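Local coordinates for indole-3-pyruvate decarboxylase (Azospirillum brasilense, PDB 2NXW), which catalyses the thiamine diphosphate- and metal-dependent decarboxylation of indole-3-pyruvate to indole-3-acetaldehyde, a step of auxin biosynthesis, at residues L473-S478 with E537-R542. Residues are numbered along the deposited sequence; the frame is centred on the assembly and turned at random.
With MG (magnesium ion), chain C; TPP (thiamine diphosphate), chain E.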
loop_
_atom_site.group_PDB
_atom_site.type_symbol
_atom_site.label_atom_id
_atom_site.label_comp_id
_atom_site.label_asym_id
_atom_site.label_seq_id
_atom_site.Cartn_x
_atom_site.Cartn_y
_atom_site.Cartn_z
ATOM N N LEU A 473 -5.073 18.046 38.677
ATOM C CA LEU A 473 -5.028 16.645 38.283
ATOM C C LEU A 473 -6.298 15.956 38.756
ATOM O O LEU A 473 -6.559 15.884 39.956
ATOM C CB LEU A 473 -3.785 16.002 38.902
ATOM C CG LEU A 473 -3.272 14.644 38.404
ATOM C CD1 LEU A 473 -1.939 14.336 39.101
ATOM C CD2 LEU A 473 -4.308 13.536 38.675
ATOM N N PHE A 474 -7.079 15.463 37.798
ATOM C CA PHE A 474 -8.346 14.778 38.064
ATOM C C PHE A 474 -7.991 13.327 38.395
ATOM O O PHE A 474 -7.747 12.518 37.494
ATOM C CB PHE A 474 -9.238 14.817 36.804
ATOM C CG PHE A 474 -9.827 16.175 36.478
ATOM C CD1 PHE A 474 -11.151 16.275 36.063
ATOM C CD2 PHE A 474 -9.047 17.339 36.512
ATOM C CE1 PHE A 474 -11.700 17.498 35.686
ATOM C CE2 PHE A 474 -9.586 18.574 36.134
ATOM C CZ PHE A 474 -10.916 18.654 35.719
ATOM N N ASN A 475 -7.977 12.983 39.679
ATOM C CA ASN A 475 -7.592 11.629 40.047
ATOM C C ASN A 475 -8.756 10.732 40.417
ATOM O O ASN A 475 -9.212 10.726 41.572
ATOM C CB ASN A 475 -6.574 11.642 41.199
ATOM C CG ASN A 475 -5.900 10.295 41.385
ATOM O OD1 ASN A 475 -6.327 9.293 40.802
ATOM N ND2 ASN A 475 -4.861 10.251 42.200
ATOM N N ASN A 476 -9.240 9.974 39.434
ATOM C CA ASN A 476 -10.329 9.037 39.683
ATOM C C ASN A 476 -9.816 7.591 39.679
ATOM O O ASN A 476 -10.613 6.655 39.676
ATOM C CB ASN A 476 -11.493 9.216 38.674
ATOM C CG ASN A 476 -11.041 9.266 37.207
ATOM O OD1 ASN A 476 -9.953 8.814 36.858
ATOM N ND2 ASN A 476 -11.907 9.795 36.347
ATOM N N ALA A 477 -8.493 7.409 39.738
ATOM C CA ALA A 477 -7.874 6.071 39.740
ATOM C C ALA A 477 -8.555 5.251 38.658
ATOM O O ALA A 477 -9.018 4.123 38.885
ATOM C CB ALA A 477 -8.063 5.405 41.106
ATOM N N SER A 478 -8.580 5.820 37.461
ATOM C CA SER A 478 -9.295 5.189 36.369
ATOM C C SER A 478 -9.017 5.806 35.016
ATOM O O SER A 478 -8.699 6.997 34.911
ATOM C CB SER A 478 -10.798 5.356 36.648
ATOM O OG SER A 478 -11.622 4.832 35.624
ATOM N N GLU A 537 -4.229 17.875 43.398
ATOM C CA GLU A 537 -4.661 16.520 43.070
ATOM C C GLU A 537 -6.074 16.355 43.615
ATOM O O GLU A 537 -6.263 16.150 44.822
ATOM C CB GLU A 537 -3.706 15.508 43.706
ATOM C CG GLU A 537 -4.092 14.071 43.407
ATOM C CD GLU A 537 -3.270 13.065 44.174
ATOM O OE1 GLU A 537 -2.673 13.421 45.218
ATOM O OE2 GLU A 537 -3.236 11.897 43.733
ATOM N N ALA A 538 -7.054 16.441 42.721
ATOM C CA ALA A 538 -8.460 16.349 43.105
ATOM C C ALA A 538 -8.954 14.925 42.996
ATOM O O ALA A 538 -9.027 14.381 41.896
ATOM C CB ALA A 538 -9.303 17.256 42.220
ATOM N N MET A 539 -9.284 14.320 44.136
ATOM C CA MET A 539 -9.793 12.951 44.135
ATOM C C MET A 539 -11.256 12.981 43.683
ATOM O O MET A 539 -12.065 13.750 44.195
ATOM C CB MET A 539 -9.674 12.346 45.535
ATOM C CG MET A 539 -8.272 12.468 46.146
ATOM S SD MET A 539 -6.940 11.884 45.028
ATOM C CE MET A 539 -7.269 10.113 45.044
ATOM N N ILE A 540 -11.581 12.148 42.704
ATOM C CA ILE A 540 -12.930 12.093 42.147
ATOM C C ILE A 540 -13.371 10.636 42.084
ATOM O O ILE A 540 -12.595 9.778 41.684
ATOM C CB ILE A 540 -12.933 12.656 40.708
ATOM C CG1 ILE A 540 -12.434 14.100 40.718
ATOM C CG2 ILE A 540 -14.336 12.567 40.089
ATOM C CD1 ILE A 540 -12.226 14.684 39.312
ATOM N N PRO A 541 -14.617 10.338 42.488
ATOM C CA PRO A 541 -15.040 8.935 42.417
ATOM C C PRO A 541 -15.227 8.458 40.970
ATOM O O PRO A 541 -15.484 9.254 40.062
ATOM C CB PRO A 541 -16.384 8.926 43.157
ATOM C CG PRO A 541 -16.351 10.152 44.019
ATOM C CD PRO A 541 -15.629 11.172 43.163
ATOM N N ARG A 542 -15.086 7.153 40.762
ATOM C CA ARG A 542 -15.333 6.584 39.448
ATOM C C ARG A 542 -16.833 6.719 39.180
ATOM O O ARG A 542 -17.648 6.717 40.123
ATOM C CB ARG A 542 -14.939 5.112 39.421
ATOM C CG ARG A 542 -13.454 4.893 39.559
ATOM C CD ARG A 542 -13.146 3.429 39.704
ATOM N NE ARG A 542 -11.726 3.197 39.929
ATOM C CZ ARG A 542 -11.233 2.103 40.496
ATOM N NH1 ARG A 542 -12.051 1.132 40.888
ATOM N NH2 ARG A 542 -9.934 1.993 40.707
HETATM MG MG MG C . -8.697 9.094 35.224
HETATM N "N1'" TPP E . -2.931 6.248 24.563
HETATM C "C2'" TPP E . -2.749 7.495 24.099
HETATM C CM2 TPP E . -1.335 8.016 23.890
HETATM N "N3'" TPP E . -3.793 8.278 23.811
HETATM C "C4'" TPP E . -5.079 7.858 23.974
HETATM N "N4'" TPP E . -6.102 8.676 23.601
HETATM C "C5'" TPP E . -5.325 6.560 24.527
HETATM C "C6'" TPP E . -4.196 5.758 24.792
HETATM C "C7'" TPP E . -6.746 6.014 24.794
HETATM N N3 TPP E . -7.505 6.759 25.899
HETATM C C2 TPP E . -8.403 7.681 25.542
HETATM S S1 TPP E . -9.062 8.252 27.063
HETATM C C5 TPP E . -8.117 7.213 28.124
HETATM C C4 TPP E . -7.341 6.470 27.238
HETATM C CM4 TPP E . -6.343 5.397 27.754
HETATM C C6 TPP E . -8.194 7.201 29.599
HETATM C C7 TPP E . -7.654 8.533 30.153
HETATM O O7 TPP E . -7.560 8.338 31.541
HETATM P PA TPP E . -7.329 9.694 32.325
HETATM O O1A TPP E . -6.095 10.459 31.855
HETATM O O2A TPP E . -7.194 9.267 33.786
HETATM O O3A TPP E . -8.582 10.670 32.201
HETATM P PB TPP E . -10.119 10.127 32.486
HETATM O O1B TPP E . -10.145 9.257 33.744
HETATM O O2B TPP E . -10.945 11.436 32.649
HETATM O O3B TPP E . -10.641 9.366 31.276
HETATM O O HOH W 1 -8.971 11.191 35.483
HETATM O O HOH W 2 -14.712 9.809 37.454
HETATM O O HOH W 3 -11.681 6.787 42.325
#
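Asn475 and Glu537 lie side by side on one face of two parallel strands, amide and carboxylate nearly coplanar, and Asn475 ND2 gives a hydrogen bond of 2.8 Å to the anti side of Glu537 OE2. With CG anti to the backbone N (chi1 -166°), the Asn475 amide also turns OD1 to Ala477 N (3.1 Å), closing an Asx turn where the strand ends. With alanine in place of Asn475, the turn, robbed of its acceptor, would probably loosen, while Glu537 OE2 would keep Arg512 and Phe499 N but lose the amide. Tight pairing comes from Ala538 N to Leu473 O, Asn475 N to Ala538 O (2.8 Å) and Ile540 N to Asn475 O; on the other face Ile540 CD1 packs against Phe474 CD1 at 3.8 Å, where Ile379 of helix 376-388 also packs. The solvent side lies at Pro541 and Arg542: a water accepting from Asn476 ND2 sits beside Pro541 O, and the exposed Arg542 reaches back side-on, NE (3.0 Å) and NH2 (2.9 Å) both gripping Ala477 O. The turn and the residue after it bring Asn476 OD1 and Ser478 O to magnesium, each at 2.1 Å, beside Asp449 and the diphosphate: the GDG...NN thiamine diphosphate motif, at the C-terminal ends of the parallel strands.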